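Local coordinates for serine protease pet (Escherichia coli, PDB 4OM9), which acts as a secreted autotransporter enterotoxin of enteroaggregative E. coli, a serine protease whose intracellular target is probably alpha-fodrin, at residues R11-L16 / S197-L202; F148-G153 / D169-S174; S765-N770 / A802-L807. All coordinates share one frame; numbering follows the deposited sequence.

How the contacts relate
Contacts 1 and 2 belong to the protease part of the chain and touch each other, their centres about 9 Å apart; both are buried. Contact 2 pairs strands 143-151 and 172-185 of an antiparallel sheet, and contact 1 sets helix 10-17 and the loop 197-202 against it: Asn201 reaches Ala173 and Ser174, while Leu16 packs on Ala173 and Phe148. Contact 3 lies on the beta-helix stalk, its centre about 59 Å from that of contact 1 and 64 Å from that of contact 2. There two surface loops are joined by one weak side-chain bond, in contrast with the ring stacking of contact 1 and the backbone ladder of contact 2.

Contact 1. Residues R11-L16 / S197-L202; sequences RDYLDL and SYFTNL
The rings of Tyr13 and Phe199 lie face to face, their centroids 4.2 Å apart and their planes 23° from parallel. The two side chains run past each other in opposite directions, and the stack is displaced: Tyr13 CE1 sits above the centre of the phenylalanine ring, whereas Phe199 CE1 is shifted toward the rim of the tyrosine. The closest approach of the two rings is Tyr13 CD1 to Phe199 CZ, 3.5 Å. Phe199 owes this position to a first torsion of -166°, which carries its ring away from the backbone N and over the helix residue. Leu16 CD2 adds an apolar contact, 3.8 Å from Phe199 CE2.

The loop 197-202 turns sharply here, with Phe199 at the centre of an inverse gamma turn. The contact sets the N-terminal helix 10-17 against this loop, which follows strand 188-195, in a fold expected to be chymotrypsin-like for this peptidase clan. At the end of the turn, the amide of Thr200 donates to the phenolic oxygen, Thr200 N to Tyr13 OH being 2.8 Å with a bent N-H...O angle of 138°. The nitrogen lies in the plane of the tyrosine ring, at its edge. The same hydroxyl also bonds to Asp4 O, so this buried oxygen has two partners. Asn201 CB rests 3.8 Å from Tyr13 CD1, while its amide nitrogen turns to Ala173 O and Ser172 OG on strand 172-185.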
loop_
_atom_site.group_PDB
_atom_site.type_symbol
_atom_site.label_atom_id
_atom_site.label_comp_id
_atom_site.label_asym_id
_atom_site.label_seq_id
_atom_site.Cartn_x
_atom_site.Cartn_y
_atom_site.Cartn_z
ATOM N N ARG A 11 -6.213 9.429 -22.356
ATOM C CA ARG A 11 -5.463 9.551 -21.113
ATOM C C ARG A 11 -4.233 8.640 -21.134
ATOM O O ARG A 11 -3.251 8.860 -20.398
ATOM C CB ARG A 11 -6.388 9.222 -19.932
ATOM C CG ARG A 11 -5.716 8.982 -18.603
ATOM C CD ARG A 11 -6.752 8.785 -17.519
ATOM N NE ARG A 11 -6.748 7.419 -17.016
ATOM C CZ ARG A 11 -7.413 7.027 -15.934
ATOM N NH1 ARG A 11 -8.127 7.905 -15.242
ATOM N NH2 ARG A 11 -7.356 5.767 -15.530
ATOM N N ASP A 12 -4.276 7.632 -22.005
ATOM C CA ASP A 12 -3.179 6.677 -22.102
ATOM C C ASP A 12 -1.864 7.308 -22.586
ATOM O O ASP A 12 -0.790 6.991 -22.067
ATOM C CB ASP A 12 -3.572 5.519 -23.021
ATOM C CG ASP A 12 -4.636 4.628 -22.406
ATOM O OD1 ASP A 12 -4.733 4.606 -21.160
ATOM O OD2 ASP A 12 -5.360 3.935 -23.163
ATOM N N TYR A 13 -1.945 8.188 -23.582
ATOM C CA TYR A 13 -0.756 8.876 -24.058
ATOM C C TYR A 13 -0.154 9.751 -22.969
ATOM O O TYR A 13 1.061 9.876 -22.865
ATOM C CB TYR A 13 -1.072 9.729 -25.289
ATOM C CG TYR A 13 -1.470 8.948 -26.519
ATOM C CD1 TYR A 13 -0.505 8.462 -27.398
ATOM C CD2 TYR A 13 -2.812 8.705 -26.811
ATOM C CE1 TYR A 13 -0.862 7.745 -28.540
ATOM C CE2 TYR A 13 -3.183 7.987 -27.939
ATOM C CZ TYR A 13 -2.203 7.514 -28.807
ATOM O OH TYR A 13 -2.564 6.803 -29.932
ATOM N N LEU A 14 -1.020 10.355 -22.168
ATOM C CA LEU A 14 -0.624 11.251 -21.081
ATOM C C LEU A 14 -0.014 10.490 -19.916
ATOM O O LEU A 14 0.995 10.908 -19.355
ATOM C CB LEU A 14 -1.832 12.035 -20.599
ATOM C CG LEU A 14 -2.234 13.328 -21.303
ATOM C CD1 LEU A 14 -1.959 13.294 -22.761
ATOM C CD2 LEU A 14 -3.693 13.616 -21.071
ATOM N N ASP A 15 -0.641 9.369 -19.553
ATOM C CA ASP A 15 -0.141 8.518 -18.470
ATOM C C ASP A 15 1.302 8.101 -18.754
ATOM O O ASP A 15 2.143 8.091 -17.853
ATOM C CB ASP A 15 -1.013 7.260 -18.289
ATOM C CG ASP A 15 -2.128 7.432 -17.249
ATOM O OD1 ASP A 15 -2.172 8.460 -16.554
ATOM O OD2 ASP A 15 -2.981 6.509 -17.137
ATOM N N LEU A 16 1.574 7.753 -20.009
ATOM C CA LEU A 16 2.895 7.278 -20.394
ATOM C C LEU A 16 3.930 8.395 -20.282
ATOM O O LEU A 16 5.028 8.168 -19.790
ATOM C CB LEU A 16 2.882 6.715 -21.818
ATOM C CG LEU A 16 4.205 6.248 -22.430
ATOM C CD1 LEU A 16 4.959 5.292 -21.522
ATOM C CD2 LEU A 16 3.949 5.594 -23.777
ATOM N N SER A 197 1.768 2.426 -35.614
ATOM C CA SER A 197 0.514 2.679 -36.326
ATOM C C SER A 197 -0.739 2.524 -35.448
ATOM O O SER A 197 -1.821 2.913 -35.852
ATOM C CB SER A 197 0.393 1.761 -37.551
ATOM O OG SER A 197 0.263 0.402 -37.174
ATOM N N TYR A 198 -0.598 1.979 -34.249
ATOM C CA TYR A 198 -1.755 1.841 -33.364
ATOM C C TYR A 198 -1.672 2.852 -32.223
ATOM O O TYR A 198 -2.614 3.613 -31.966
ATOM C CB TYR A 198 -1.854 0.416 -32.813
ATOM C CG TYR A 198 -2.443 -0.606 -33.782
ATOM C CD1 TYR A 198 -2.026 -0.669 -35.111
ATOM C CD2 TYR A 198 -3.402 -1.515 -33.360
ATOM C CE1 TYR A 198 -2.561 -1.602 -35.995
ATOM C CE2 TYR A 198 -3.943 -2.459 -34.232
ATOM C CZ TYR A 198 -3.519 -2.499 -35.547
ATOM O OH TYR A 198 -4.057 -3.435 -36.412
ATOM N N PHE A 199 -0.538 2.855 -31.531
ATOM C CA PHE A 199 -0.333 3.815 -30.469
ATOM C C PHE A 199 0.367 5.018 -31.069
ATOM O O PHE A 199 1.595 5.110 -31.078
ATOM C CB PHE A 199 0.473 3.216 -29.332
ATOM C CG PHE A 199 0.426 4.027 -28.093
ATOM C CD1 PHE A 199 -0.680 3.966 -27.261
ATOM C CD2 PHE A 199 1.481 4.860 -27.752
ATOM C CE1 PHE A 199 -0.733 4.718 -26.096
ATOM C CE2 PHE A 199 1.436 5.615 -26.582
ATOM C CZ PHE A 199 0.318 5.541 -25.756
ATOM N N THR A 200 -0.435 5.926 -31.598
ATOM C CA THR A 200 0.075 6.894 -32.545
ATOM C C THR A 200 -0.120 8.299 -32.038
ATOM O O THR A 200 -1.242 8.802 -31.894
ATOM C CB THR A 200 -0.596 6.739 -33.926
ATOM O OG1 THR A 200 -0.584 5.357 -34.314
ATOM C CG2 THR A 200 0.146 7.544 -34.964
ATOM N N ASN A 201 1.011 8.901 -31.724
ATOM C CA ASN A 201 1.076 10.283 -31.364
ATOM C C ASN A 201 1.977 10.985 -32.379
ATOM O O ASN A 201 3.191 10.855 -32.320
ATOM C CB ASN A 201 1.605 10.419 -29.941
ATOM C CG ASN A 201 1.593 11.845 -29.452
ATOM O OD1 ASN A 201 1.220 12.761 -30.188
ATOM N ND2 ASN A 201 1.978 12.040 -28.189
ATOM N N LEU A 202 1.378 11.696 -33.325
ATOM C CA LEU A 202 2.154 12.333 -34.370
ATOM C C LEU A 202 2.796 13.627 -33.864
ATOM O O LEU A 202 2.256 14.306 -32.983
ATOM C CB LEU A 202 1.286 12.619 -35.596
ATOM C CG LEU A 202 0.524 11.417 -36.169
ATOM C CD1 LEU A 202 -0.421 11.886 -37.251
ATOM C CD2 LEU A 202 1.464 10.336 -36.691
#

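Contact 2. Residues F148-G153 / D169-S174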
loop_
_atom_site.group_PDB
_atom_site.type_symbol
_atom_site.label_atom_id
_atom_site.label_comp_id
_atom_site.label_asym_id
_atom_site.label_seq_id
_atom_site.Cartn_x
_atom_site.Cartn_y
_atom_site.Cartn_z
ATOM N N PHE A 148 10.977 6.161 -27.354
ATOM C CA PHE A 148 9.892 6.978 -26.854
ATOM C C PHE A 148 10.260 8.437 -26.956
ATOM O O PHE A 148 11.421 8.818 -26.784
ATOM C CB PHE A 148 9.582 6.662 -25.383
ATOM C CG PHE A 148 8.912 5.335 -25.154
ATOM C CD1 PHE A 148 7.536 5.202 -25.299
ATOM C CD2 PHE A 148 9.652 4.228 -24.741
ATOM C CE1 PHE A 148 6.900 3.954 -25.065
ATOM C CE2 PHE A 148 9.034 2.989 -24.501
ATOM C CZ PHE A 148 7.655 2.853 -24.672
ATOM N N ARG A 149 9.254 9.266 -27.179
ATOM C CA ARG A 149 9.462 10.696 -27.170
ATOM C C ARG A 149 8.321 11.345 -26.436
ATOM O O ARG A 149 7.182 10.938 -26.561
ATOM C CB ARG A 149 9.548 11.244 -28.585
ATOM C CG ARG A 149 9.912 12.691 -28.628
ATOM C CD ARG A 149 9.183 13.384 -29.754
ATOM N NE ARG A 149 7.874 13.785 -29.274
ATOM C CZ ARG A 149 6.732 13.338 -29.769
ATOM N NH1 ARG A 149 6.748 12.511 -30.798
ATOM N NH2 ARG A 149 5.586 13.763 -29.253
ATOM N N VAL A 150 8.628 12.387 -25.692
ATOM C CA VAL A 150 7.640 13.037 -24.874
ATOM C C VAL A 150 7.654 14.539 -25.147
ATOM O O VAL A 150 8.732 15.156 -25.200
ATOM C CB VAL A 150 7.940 12.708 -23.413
ATOM C CG1 VAL A 150 7.680 13.874 -22.496
ATOM C CG2 VAL A 150 7.251 11.438 -23.014
ATOM N N GLY A 151 6.480 15.126 -25.355
ATOM C CA GLY A 151 6.388 16.570 -25.513
ATOM C C GLY A 151 4.953 17.074 -25.426
ATOM O O GLY A 151 4.018 16.280 -25.220
ATOM N N SER A 152 4.764 18.388 -25.589
ATOM C CA SER A 152 3.421 18.945 -25.500
ATOM C C SER A 152 3.126 20.001 -26.558
ATOM O O SER A 152 2.756 21.137 -26.227
ATOM C CB SER A 152 3.195 19.530 -24.092
ATOM O OG SER A 152 1.848 19.907 -23.898
ATOM N N GLY A 153 3.281 19.631 -27.832
ATOM C CA GLY A 153 2.892 20.500 -28.930
ATOM C C GLY A 153 1.402 20.820 -28.967
ATOM O O GLY A 153 0.675 20.523 -28.036
ATOM N N ASP A 169 0.029 19.587 -18.185
ATOM C CA ASP A 169 -0.983 18.533 -18.033
ATOM C C ASP A 169 -1.073 17.651 -19.298
ATOM O O ASP A 169 -1.331 16.448 -19.232
ATOM C CB ASP A 169 -2.357 19.137 -17.747
ATOM C CG ASP A 169 -2.420 19.898 -16.434
ATOM O OD1 ASP A 169 -1.725 19.522 -15.467
ATOM O OD2 ASP A 169 -3.182 20.885 -16.380
ATOM N N LEU A 170 -0.872 18.261 -20.457
ATOM C CA LEU A 170 -1.068 17.551 -21.720
ATOM C C LEU A 170 0.209 16.925 -22.259
ATOM O O LEU A 170 0.253 16.468 -23.396
ATOM C CB LEU A 170 -1.657 18.497 -22.755
ATOM C CG LEU A 170 -3.029 19.010 -22.351
ATOM C CD1 LEU A 170 -3.517 20.038 -23.349
ATOM C CD2 LEU A 170 -3.996 17.821 -22.272
ATOM N N LEU A 171 1.258 16.914 -21.452
ATOM C CA LEU A 171 2.484 16.244 -21.853
ATOM C C LEU A 171 2.165 14.825 -22.329
ATOM O O LEU A 171 1.657 14.006 -21.569
ATOM C CB LEU A 171 3.501 16.223 -20.703
ATOM C CG LEU A 171 4.908 15.792 -21.119
ATOM C CD1 LEU A 171 5.665 16.926 -21.854
ATOM C CD2 LEU A 171 5.680 15.273 -19.936
ATOM N N SER A 172 2.462 14.537 -23.589
ATOM C CA SER A 172 2.047 13.271 -24.205
ATOM C C SER A 172 3.191 12.487 -24.889
ATOM O O SER A 172 4.147 13.060 -25.391
ATOM C CB SER A 172 0.922 13.534 -25.208
ATOM O OG SER A 172 1.348 14.388 -26.247
ATOM N N ALA A 173 3.073 11.165 -24.918
ATOM C CA ALA A 173 4.180 10.324 -25.335
ATOM C C ALA A 173 3.979 9.736 -26.721
ATOM O O ALA A 173 2.862 9.411 -27.107
ATOM C CB ALA A 173 4.379 9.224 -24.354
ATOM N N SER A 174 5.075 9.589 -27.458
ATOM C CA SER A 174 5.047 8.927 -28.762
ATOM C C SER A 174 5.914 7.700 -28.700
ATOM O O SER A 174 6.958 7.711 -28.053
ATOM C CB SER A 174 5.533 9.845 -29.871
ATOM O OG SER A 174 4.737 11.014 -29.949
HETATM O O HOH W 1 3.804 15.189 -27.974
#
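Arg149 starts out extended, with CG anti to the backbone N (chi1 -174°), but its chain then bends at chi2 and chi3 and folds the guanidinium back over the neighbouring strand. Ser174, with OG beside its own backbone N (chi1 -59°), meets it there. The resulting bond from Arg149 NH1 to Ser174 OG is short at 2.6 Å yet weak, because the N-H points well off the oxygen. NH1 is also bonded to Tyr193 OH, and Ser174 OG to Asn201 O.

Beneath these groups runs a regular antiparallel ladder. Arg149 and Ser174 form one hydrogen-bonded pair, with Ser174 N to Arg149 O at 2.7 Å, and Gly151 and Ser172 form the next, with Ser172 N to Gly151 O at 2.8 Å and nearly straight (174°). Between them Val150 and Ala173 make a non-hydrogen-bonded pair whose side chains occupy the other face. Val150 CG2 lies 3.9 Å from Ala173 CB, and Val150 CG1 meets Leu171 CD2 at 3.5 Å, the two side chains crossing at about a right angle. Helix 10-17 covers this apolar side through Leu16 and Ala17. The pairing joins strands 143-151 and 172-185 in the sheet of a beta-barrel domain, as expected for a chymotrypsin-like protease.

A water in the plane of the guanidinium, at its edge, lies 2.6 Å from Arg149 NH2 in a weak bond and also binds Ser172 OG at 3.1 Å; that hydroxyl bonds to Asn201 ND2 as well. The two faces therefore differ chemically: one is closed by hydrocarbon, while on the other a buried arginine sits in an arrangement that would be expected to solvate its charge, with hydroxyls and water among its partners.

Contact 3. Residues S765-N770 / A802-L807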
loop_
_atom_site.group_PDB
_atom_site.type_symbol
_atom_site.label_atom_id
_atom_site.label_comp_id
_atom_site.label_asym_id
_atom_site.label_seq_id
_atom_site.Cartn_x
_atom_site.Cartn_y
_atom_site.Cartn_z
ATOM N N SER A 765 -11.234 -31.344 13.328
ATOM C CA SER A 765 -10.465 -31.452 12.098
ATOM C C SER A 765 -11.029 -32.534 11.191
ATOM O O SER A 765 -10.936 -33.720 11.505
ATOM C CB SER A 765 -9.002 -31.755 12.416
ATOM O OG SER A 765 -8.516 -30.911 13.445
ATOM N N ALA A 766 -11.613 -32.117 10.071
ATOM C CA ALA A 766 -12.204 -33.045 9.112
ATOM C C ALA A 766 -11.158 -33.989 8.522
ATOM O O ALA A 766 -10.625 -33.740 7.440
ATOM C CB ALA A 766 -12.907 -32.279 8.004
ATOM N N ASP A 767 -10.871 -35.065 9.255
ATOM C CA ASP A 767 -9.897 -36.088 8.858
ATOM C C ASP A 767 -8.469 -35.551 8.727
ATOM O O ASP A 767 -7.579 -36.257 8.254
ATOM C CB ASP A 767 -10.317 -36.756 7.541
ATOM C CG ASP A 767 -11.476 -37.720 7.718
ATOM O OD1 ASP A 767 -12.315 -37.491 8.615
ATOM O OD2 ASP A 767 -11.548 -38.710 6.959
ATOM N N LYS A 768 -8.247 -34.312 9.154
ATOM C CA LYS A 768 -6.910 -33.723 9.113
ATOM C C LYS A 768 -6.055 -34.196 10.285
ATOM O O LYS A 768 -4.901 -33.786 10.426
ATOM C CB LYS A 768 -6.987 -32.193 9.114
ATOM C CG LYS A 768 -7.411 -31.580 7.792
ATOM C CD LYS A 768 -7.139 -30.086 7.775
ATOM C CE LYS A 768 -7.855 -29.375 8.913
ATOM N NZ LYS A 768 -7.493 -27.928 8.990
ATOM N N ASP A 769 -6.625 -35.059 11.123
ATOM C CA ASP A 769 -5.914 -35.590 12.280
ATOM C C ASP A 769 -6.193 -37.074 12.492
ATOM O O ASP A 769 -6.806 -37.731 11.649
ATOM C CB ASP A 769 -6.285 -34.806 13.542
ATOM C CG ASP A 769 -5.112 -34.030 14.113
ATOM O OD1 ASP A 769 -4.345 -34.612 14.910
ATOM O OD2 ASP A 769 -4.957 -32.839 13.769
ATOM N N ASN A 770 -5.737 -37.589 13.629
ATOM C CA ASN A 770 -5.890 -38.998 13.958
ATOM C C ASN A 770 -5.759 -39.233 15.462
ATOM O O ASN A 770 -6.458 -38.605 16.260
ATOM C CB ASN A 770 -4.859 -39.834 13.197
ATOM C CG ASN A 770 -5.449 -41.108 12.620
ATOM O OD1 ASN A 770 -6.668 -41.260 12.536
ATOM N ND2 ASN A 770 -4.582 -42.031 12.214
ATOM N N ALA A 802 -21.128 -30.449 11.232
ATOM C CA ALA A 802 -20.154 -31.515 11.009
ATOM C C ALA A 802 -19.448 -31.849 12.319
ATOM O O ALA A 802 -19.313 -30.990 13.185
ATOM C CB ALA A 802 -19.155 -31.115 9.949
ATOM N N MET A 803 -19.026 -33.101 12.478
ATOM C CA MET A 803 -18.428 -33.548 13.736
ATOM C C MET A 803 -17.347 -34.605 13.565
ATOM O O MET A 803 -17.402 -35.648 14.215
ATOM C CB MET A 803 -19.492 -34.130 14.667
ATOM C CG MET A 803 -20.842 -33.446 14.668
ATOM S SD MET A 803 -20.946 -32.069 15.814
ATOM C CE MET A 803 -22.366 -32.601 16.773
ATOM N N ASN A 804 -16.374 -34.359 12.699
ATOM C CA ASN A 804 -15.250 -35.281 12.609
ATOM C C ASN A 804 -14.422 -35.198 13.872
ATOM O O ASN A 804 -13.496 -34.392 13.960
ATOM C CB ASN A 804 -14.379 -34.993 11.391
ATOM C CG ASN A 804 -15.047 -35.377 10.101
ATOM O OD1 ASN A 804 -16.270 -35.307 9.979
ATOM N ND2 ASN A 804 -14.253 -35.796 9.123
ATOM N N ASN A 805 -14.798 -36.013 14.853
ATOM C CA ASN A 805 -14.056 -36.171 16.093
ATOM C C ASN A 805 -14.222 -34.914 16.953
ATOM O O ASN A 805 -13.702 -33.859 16.627
ATOM C CB ASN A 805 -12.582 -36.497 15.774
ATOM C CG ASN A 805 -11.836 -37.109 16.948
ATOM O OD1 ASN A 805 -12.417 -37.396 17.991
ATOM N ND2 ASN A 805 -10.531 -37.284 16.784
ATOM N N ALA A 806 -14.982 -35.040 18.036
ATOM C CA ALA A 806 -15.368 -33.906 18.881
ATOM C C ALA A 806 -15.890 -34.524 20.230
ATOM O O ALA A 806 -15.510 -35.667 20.478
ATOM C CB ALA A 806 -16.352 -33.033 18.134
ATOM N N LEU A 807 -16.723 -33.930 21.108
ATOM C CA LEU A 807 -17.779 -32.938 20.895
ATOM C C LEU A 807 -18.033 -32.063 22.108
ATOM O O LEU A 807 -17.104 -31.587 22.754
ATOM C CB LEU A 807 -19.084 -33.642 20.534
ATOM C CG LEU A 807 -19.869 -33.202 19.305
ATOM C CD1 LEU A 807 -19.570 -31.761 18.965
ATOM C CD2 LEU A 807 -19.563 -34.132 18.159
#
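Two inverse gamma turns face each other across this contact, one centred on Ala766 and the other on Asn804, and the pair is bridged by a single side-chain hydrogen bond. Asn804 ND2 donates to Asp767 OD1 over 2.6 Å, but the N-H...O angle of 117° makes the bond weak despite its shortness. The two side chains approach at a slant, with the carboxylate and amide planes 48° apart, so neither group lies flat on the other.

Asn804 contributes the largest share of the buried surface. Its CG stands anti to the carbonyl carbon (chi1 -72°), which directs the amide toward the 765-770 loop; ND2 comes within 3.4 Å of Ala766 CA, and CB passes 3.7 Å from Ser765 O. Asp767 comes from the other loop, where it is the last residue of the gamma turn centred on Ala766 and has a positive phi.

Both loops belong to the right-handed beta-helix stalk characteristic of autotransporter passenger domains. The first follows strand 747-755 and precedes strand 788-791, and the second follows strand 794-796, so the contact joins loops that leave the stack of coils. Each is also tied to other parts of the chain: Ser765 OG bonds to Asp787 OD1, and Asn805 OD1 to Ser824 OG.

Ala766 and Asp767 are exposed, and solvent would be expected to compete for the carboxylate. With one bent bond, no apolar interlock and little buried area, the chemistry points to a light surface link between the loops, in which a neutral amide meets a carboxylate.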